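Local atomic coordinates of fiber (Murine adenovirus 2, PDB entry 5NBH), a protein that forms the trimeric fibre of the virion, whose distal domain binds N-acetylglucosamine and probably attaches the virus to host cells. Residues P170-I184 with T196-F209. Residues are numbered along the deposited sequence; the frame is centred on the assembly and turned at random.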
loop_
_atom_site.group_PDB
_atom_site.type_symbol
_atom_site.label_atom_id
_atom_site.label_comp_id
_atom_site.label_asym_id
_atom_site.label_seq_id
_atom_site.Cartn_x
_atom_site.Cartn_y
_atom_site.Cartn_z
ATOM N N PRO A 170 16.691 -1.000 5.466
ATOM C CA PRO A 170 16.440 -2.180 6.254
ATOM C C PRO A 170 17.621 -2.542 7.177
ATOM O O PRO A 170 18.604 -1.830 7.190
ATOM C CB PRO A 170 16.279 -3.245 5.175
ATOM C CG PRO A 170 17.294 -2.858 4.169
ATOM C CD PRO A 170 17.367 -1.356 4.197
ATOM N N THR A 171 17.481 -3.615 7.948
ATOM C CA THR A 171 18.531 -4.011 8.891
ATOM C C THR A 171 19.827 -4.285 8.105
ATOM O O THR A 171 19.799 -4.944 7.045
ATOM C CB THR A 171 18.146 -5.228 9.776
ATOM O OG1 THR A 171 19.271 -5.582 10.597
ATOM C CG2 THR A 171 17.771 -6.443 8.954
ATOM N N SER A 172 20.939 -3.753 8.618
ATOM C CA SER A 172 22.275 -4.014 8.059
ATOM C C SER A 172 22.984 -5.192 8.716
ATOM O O SER A 172 24.187 -5.385 8.467
ATOM C CB SER A 172 23.156 -2.772 8.203
ATOM O OG SER A 172 23.349 -2.486 9.592
ATOM N N ASP A 173 22.270 -5.962 9.538
ATOM C CA ASP A 173 22.794 -7.211 10.102
ATOM C C ASP A 173 23.241 -8.133 8.959
ATOM O O ASP A 173 22.433 -8.552 8.149
ATOM C CB ASP A 173 21.710 -7.888 10.946
ATOM C CG ASP A 173 22.183 -9.171 11.612
ATOM O OD1 ASP A 173 23.202 -9.775 11.173
ATOM O OD2 ASP A 173 21.497 -9.580 12.569
ATOM N N LYS A 174 24.536 -8.426 8.904
ATOM C CA LYS A 174 25.120 -9.129 7.758
ATOM C C LYS A 174 24.781 -10.620 7.726
ATOM O O LYS A 174 25.048 -11.282 6.710
ATOM C CB LYS A 174 26.649 -8.904 7.704
ATOM C CG LYS A 174 27.078 -7.440 7.561
ATOM C CD LYS A 174 26.656 -6.795 6.238
ATOM C CE LYS A 174 27.164 -5.355 6.126
ATOM N NZ LYS A 174 26.563 -4.462 7.179
ATOM N N SER A 175 24.182 -11.139 8.810
ATOM C CA SER A 175 23.557 -12.465 8.808
ATOM C C SER A 175 22.117 -12.473 8.237
ATOM O O SER A 175 21.496 -13.539 8.176
ATOM C CB SER A 175 23.508 -13.051 10.224
ATOM O OG SER A 175 22.452 -12.473 10.971
ATOM N N VAL A 176 21.585 -11.305 7.849
ATOM C CA VAL A 176 20.238 -11.226 7.241
ATOM C C VAL A 176 20.335 -11.095 5.721
ATOM O O VAL A 176 21.073 -10.247 5.206
ATOM C CB VAL A 176 19.415 -10.061 7.832
ATOM C CG1 VAL A 176 18.038 -9.986 7.181
ATOM C CG2 VAL A 176 19.289 -10.234 9.333
ATOM N N TYR A 177 19.605 -11.956 5.020
ATOM C CA TYR A 177 19.603 -11.988 3.554
ATOM C C TYR A 177 18.165 -11.906 3.056
ATOM O O TYR A 177 17.600 -12.920 2.614
ATOM C CB TYR A 177 20.277 -13.254 2.994
ATOM C CG TYR A 177 21.743 -13.374 3.302
ATOM C CD1 TYR A 177 22.171 -13.911 4.526
ATOM C CD2 TYR A 177 22.708 -12.968 2.384
ATOM C CE1 TYR A 177 23.526 -14.044 4.819
ATOM C CE2 TYR A 177 24.058 -13.088 2.670
ATOM C CZ TYR A 177 24.462 -13.625 3.890
ATOM O OH TYR A 177 25.811 -13.740 4.186
ATOM N N LYS A 178 17.587 -10.704 3.136
ATOM C CA LYS A 178 16.238 -10.492 2.646
ATOM C C LYS A 178 16.232 -10.656 1.127
ATOM O O LYS A 178 16.926 -9.953 0.391
ATOM C CB LYS A 178 15.723 -9.127 3.085
ATOM C CG LYS A 178 14.293 -8.834 2.658
ATOM C CD LYS A 178 13.254 -9.688 3.337
ATOM C CE LYS A 178 11.839 -9.267 2.934
ATOM N NZ LYS A 178 10.880 -10.003 3.801
ATOM N N GLN A 179 15.521 -11.662 0.652
ATOM C CA GLN A 179 15.453 -11.886 -0.778
ATOM C C GLN A 179 14.323 -12.806 -1.151
ATOM O O GLN A 179 13.682 -13.456 -0.276
ATOM C CB GLN A 179 16.757 -12.511 -1.266
ATOM C CG GLN A 179 17.049 -13.869 -0.679
ATOM C CD GLN A 179 18.392 -14.412 -1.163
ATOM O OE1 GLN A 179 18.829 -14.094 -2.278
ATOM N NE2 GLN A 179 19.015 -15.257 -0.369
ATOM N N GLY A 180 14.071 -12.849 -2.447
ATOM C CA GLY A 180 13.043 -13.724 -2.964
ATOM C C GLY A 180 12.806 -13.429 -4.427
ATOM O O GLY A 180 13.627 -12.738 -5.058
ATOM N N PHE A 181 11.745 -14.034 -4.957
ATOM C CA PHE A 181 11.388 -13.929 -6.357
ATOM C C PHE A 181 9.923 -13.572 -6.492
ATOM O O PHE A 181 9.102 -14.024 -5.700
ATOM C CB PHE A 181 11.592 -15.245 -7.104
ATOM C CG PHE A 181 13.031 -15.544 -7.498
ATOM C CD1 PHE A 181 13.993 -15.799 -6.527
ATOM C CD2 PHE A 181 13.378 -15.631 -8.815
ATOM C CE1 PHE A 181 15.300 -16.111 -6.880
ATOM C CE2 PHE A 181 14.691 -15.955 -9.203
ATOM C CZ PHE A 181 15.640 -16.202 -8.219
ATOM N N MET A 182 9.597 -12.853 -7.556
ATOM C CA MET A 182 8.225 -12.536 -7.873
ATOM C C MET A 182 7.962 -12.958 -9.331
ATOM O O MET A 182 8.860 -12.890 -10.172
ATOM C CB MET A 182 7.948 -11.032 -7.732
ATOM C CG MET A 182 7.960 -10.483 -6.310
ATOM S SD MET A 182 6.779 -11.349 -5.212
ATOM C CE MET A 182 6.557 -10.224 -3.841
ATOM N N PRO A 183 6.719 -13.363 -9.620
ATOM C CA PRO A 183 6.323 -13.583 -11.005
ATOM C C PRO A 183 6.187 -12.248 -11.693
ATOM O O PRO A 183 5.709 -11.279 -11.065
ATOM C CB PRO A 183 4.989 -14.290 -10.878
ATOM C CG PRO A 183 4.421 -13.827 -9.583
ATOM C CD PRO A 183 5.596 -13.576 -8.682
ATOM N N ILE A 184 6.538 -12.197 -12.970
ATOM C CA ILE A 184 6.427 -10.991 -13.777
ATOM C C ILE A 184 6.004 -11.409 -15.163
ATOM O O ILE A 184 6.188 -12.561 -15.549
ATOM C CB ILE A 184 7.720 -10.148 -13.881
ATOM C CG1 ILE A 184 8.934 -10.977 -14.346
ATOM C CG2 ILE A 184 8.045 -9.526 -12.551
ATOM C CD1 ILE A 184 10.057 -10.159 -14.941
ATOM N N THR A 196 7.418 -14.926 -16.732
ATOM C CA THR A 196 8.722 -15.256 -16.196
ATOM C C THR A 196 8.802 -14.754 -14.740
ATOM O O THR A 196 7.769 -14.702 -14.018
ATOM C CB THR A 196 9.851 -14.774 -17.147
ATOM O OG1 THR A 196 11.120 -15.187 -16.613
ATOM C CG2 THR A 196 9.826 -13.269 -17.378
ATOM N N TYR A 197 9.991 -14.465 -14.272
ATOM C CA TYR A 197 10.216 -14.106 -12.867
ATOM C C TYR A 197 11.372 -13.131 -12.732
ATOM O O TYR A 197 12.185 -12.947 -13.658
ATOM C CB TYR A 197 10.479 -15.358 -12.035
ATOM C CG TYR A 197 11.536 -16.265 -12.646
ATOM C CD1 TYR A 197 12.873 -16.011 -12.467
ATOM C CD2 TYR A 197 11.173 -17.375 -13.411
ATOM C CE1 TYR A 197 13.844 -16.824 -13.032
ATOM C CE2 TYR A 197 12.143 -18.203 -13.968
ATOM C CZ TYR A 197 13.473 -17.915 -13.780
ATOM O OH TYR A 197 14.472 -18.736 -14.320
ATOM N N CYS A 198 11.388 -12.462 -11.576
ATOM C CA CYS A 198 12.417 -11.530 -11.240
ATOM C C CYS A 198 12.778 -11.742 -9.775
ATOM O O CYS A 198 11.886 -11.855 -8.917
ATOM C CB CYS A 198 11.934 -10.106 -11.469
ATOM S SG CYS A 198 13.199 -8.817 -11.247
ATOM N N SER A 199 14.063 -11.824 -9.483
ATOM C CA SER A 199 14.498 -11.880 -8.086
ATOM C C SER A 199 14.706 -10.474 -7.504
ATOM O O SER A 199 14.955 -9.511 -8.234
ATOM C CB SER A 199 15.764 -12.684 -7.943
ATOM O OG SER A 199 16.809 -12.068 -8.576
ATOM N N TYR A 200 14.633 -10.391 -6.193
ATOM C CA TYR A 200 15.072 -9.198 -5.484
ATOM C C TYR A 200 15.967 -9.646 -4.337
ATOM O O TYR A 200 15.774 -10.707 -3.756
ATOM C CB TYR A 200 13.878 -8.344 -5.013
ATOM C CG TYR A 200 12.971 -9.116 -4.091
ATOM C CD1 TYR A 200 11.938 -9.875 -4.609
ATOM C CD2 TYR A 200 13.176 -9.128 -2.704
ATOM C CE1 TYR A 200 11.096 -10.621 -3.787
ATOM C CE2 TYR A 200 12.340 -9.898 -1.861
ATOM C CZ TYR A 200 11.301 -10.633 -2.421
ATOM O OH TYR A 200 10.467 -11.431 -1.636
ATOM N N ALA A 201 16.903 -8.806 -3.972
ATOM C CA ALA A 201 17.812 -9.088 -2.860
ATOM C C ALA A 201 18.224 -7.769 -2.243
ATOM O O ALA A 201 18.623 -6.836 -2.957
ATOM C CB ALA A 201 19.015 -9.856 -3.367
ATOM N N LEU A 202 18.059 -7.663 -0.933
ATOM C CA LEU A 202 18.490 -6.492 -0.175
ATOM C C LEU A 202 19.777 -6.834 0.558
ATOM O O LEU A 202 19.815 -7.806 1.308
ATOM C CB LEU A 202 17.451 -6.119 0.878
ATOM C CG LEU A 202 16.260 -5.281 0.368
ATOM C CD1 LEU A 202 15.623 -5.739 -0.919
ATOM C CD2 LEU A 202 15.250 -5.178 1.514
ATOM N N THR A 203 20.803 -6.036 0.355
ATOM C CA THR A 203 22.097 -6.264 1.065
ATOM C C THR A 203 22.750 -4.948 1.428
ATOM O O THR A 203 22.381 -3.916 0.894
ATOM C CB THR A 203 23.084 -7.034 0.172
ATOM O OG1 THR A 203 23.303 -6.340 -1.055
ATOM C CG2 THR A 203 22.552 -8.407 -0.129
ATOM N N TYR A 204 23.752 -5.001 2.303
ATOM C CA TYR A 204 24.669 -3.892 2.450
ATOM C C TYR A 204 26.090 -4.378 2.095
ATOM O O TYR A 204 26.500 -5.483 2.488
ATOM C CB TYR A 204 24.719 -3.361 3.855
ATOM C CG TYR A 204 23.519 -2.570 4.349
ATOM C CD1 TYR A 204 22.346 -3.221 4.731
ATOM C CD2 TYR A 204 23.575 -1.179 4.451
ATOM C CE1 TYR A 204 21.243 -2.499 5.179
ATOM C CE2 TYR A 204 22.489 -0.451 4.950
ATOM C CZ TYR A 204 21.345 -1.120 5.318
ATOM O OH TYR A 204 20.278 -0.407 5.824
ATOM N N ARG A 205 26.797 -3.529 1.390
ATOM C CA ARG A 205 28.253 -3.690 1.235
ATOM C C ARG A 205 28.922 -2.362 1.019
ATOM O O ARG A 205 28.322 -1.436 0.493
ATOM C CB ARG A 205 28.567 -4.653 0.104
ATOM C CG ARG A 205 28.272 -4.186 -1.318
ATOM C CD ARG A 205 28.876 -5.203 -2.291
ATOM N NE ARG A 205 28.754 -4.776 -3.677
ATOM C CZ ARG A 205 27.668 -4.940 -4.450
ATOM N NH1 ARG A 205 26.579 -5.547 -3.993
ATOM N NH2 ARG A 205 27.677 -4.503 -5.709
ATOM N N LEU A 206 30.183 -2.256 1.459
ATOM C CA LEU A 206 30.957 -1.045 1.237
ATOM C C LEU A 206 30.296 0.197 1.899
ATOM O O LEU A 206 30.487 1.303 1.439
ATOM C CB LEU A 206 31.184 -0.850 -0.255
ATOM C CG LEU A 206 31.719 -2.096 -1.016
ATOM C CD1 LEU A 206 32.030 -1.739 -2.458
ATOM C CD2 LEU A 206 32.934 -2.738 -0.345
ATOM N N GLY A 207 29.538 -0.039 2.968
ATOM C CA GLY A 207 28.830 0.994 3.729
ATOM C C GLY A 207 27.473 1.407 3.154
ATOM O O GLY A 207 26.829 2.308 3.705
ATOM N N ASN A 208 27.060 0.795 2.039
ATOM C CA ASN A 208 25.872 1.247 1.285
ATOM C C ASN A 208 24.825 0.123 1.153
ATOM O O ASN A 208 25.118 -1.049 1.331
ATOM C CB ASN A 208 26.252 1.793 -0.065
ATOM C CG ASN A 208 26.903 3.159 0.014
ATOM O OD1 ASN A 208 26.692 3.923 0.983
ATOM N ND2 ASN A 208 27.718 3.455 -0.963
ATOM N N PHE A 209 23.578 0.534 0.910
ATOM C CA PHE A 209 22.410 -0.365 0.807
ATOM C C PHE A 209 22.147 -0.615 -0.665
ATOM O O PHE A 209 22.100 0.317 -1.422
ATOM C CB PHE A 209 21.196 0.342 1.465
ATOM C CG PHE A 209 19.860 -0.289 1.164
ATOM C CD1 PHE A 209 19.672 -1.646 1.293
ATOM C CD2 PHE A 209 18.760 0.505 0.835
ATOM C CE1 PHE A 209 18.450 -2.224 1.047
ATOM C CE2 PHE A 209 17.516 -0.057 0.603
ATOM C CZ PHE A 209 17.359 -1.415 0.705
HETATM O O HOH W 1 19.273 -8.404 3.958
HETATM O O HOH W 2 19.843 -10.514 0.595
HETATM O O HOH W 3 11.433 -12.010 0.765
HETATM O O HOH W 4 9.376 -13.977 -2.770
#
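The ring of Tyr200 lies flat over the backbone of Gly180: Gly180 CA is 4.0 Å from the ring centroid, 27° off its normal. Tyr200 takes this course because its CG stands between its own backbone N and carbonyl carbon (chi1 59°), which turns the ring across the partner strand. Two waters bond to its OH, one also donating to Gln179 O and the other to Phe181 O. On the other sheet face Ser199 CB sits over the centre of the Phe181 ring, 3.5 Å from its centroid, while Tyr197 CD1 meets the same ring at its edge, 3.7 Å from Phe181 CD2. Beyond the bridged residues, Tyr204 OH donates to Pro170 O at 2.6 Å, tilted 20° from the carbonyl plane. One face of the Tyr204 ring carries Ser172 CB, 3.6 Å from the centroid, and Pro170 CD lies 3.5 Å from the centroid of the Phe209 ring. Six antiparallel bridges, from Gln179–Ala201 to Ile184–Thr196, pair the consecutive strands 179-188 and 191-205 into a beta hairpin of the fibre's N-acetylglucosamine-binding distal domain. Strand 191-205 runs between 179-188 and 208-217; Phe228 of strand 223-231 stacks on Tyr200, and Phe192 of a second subunit stacks on Tyr197.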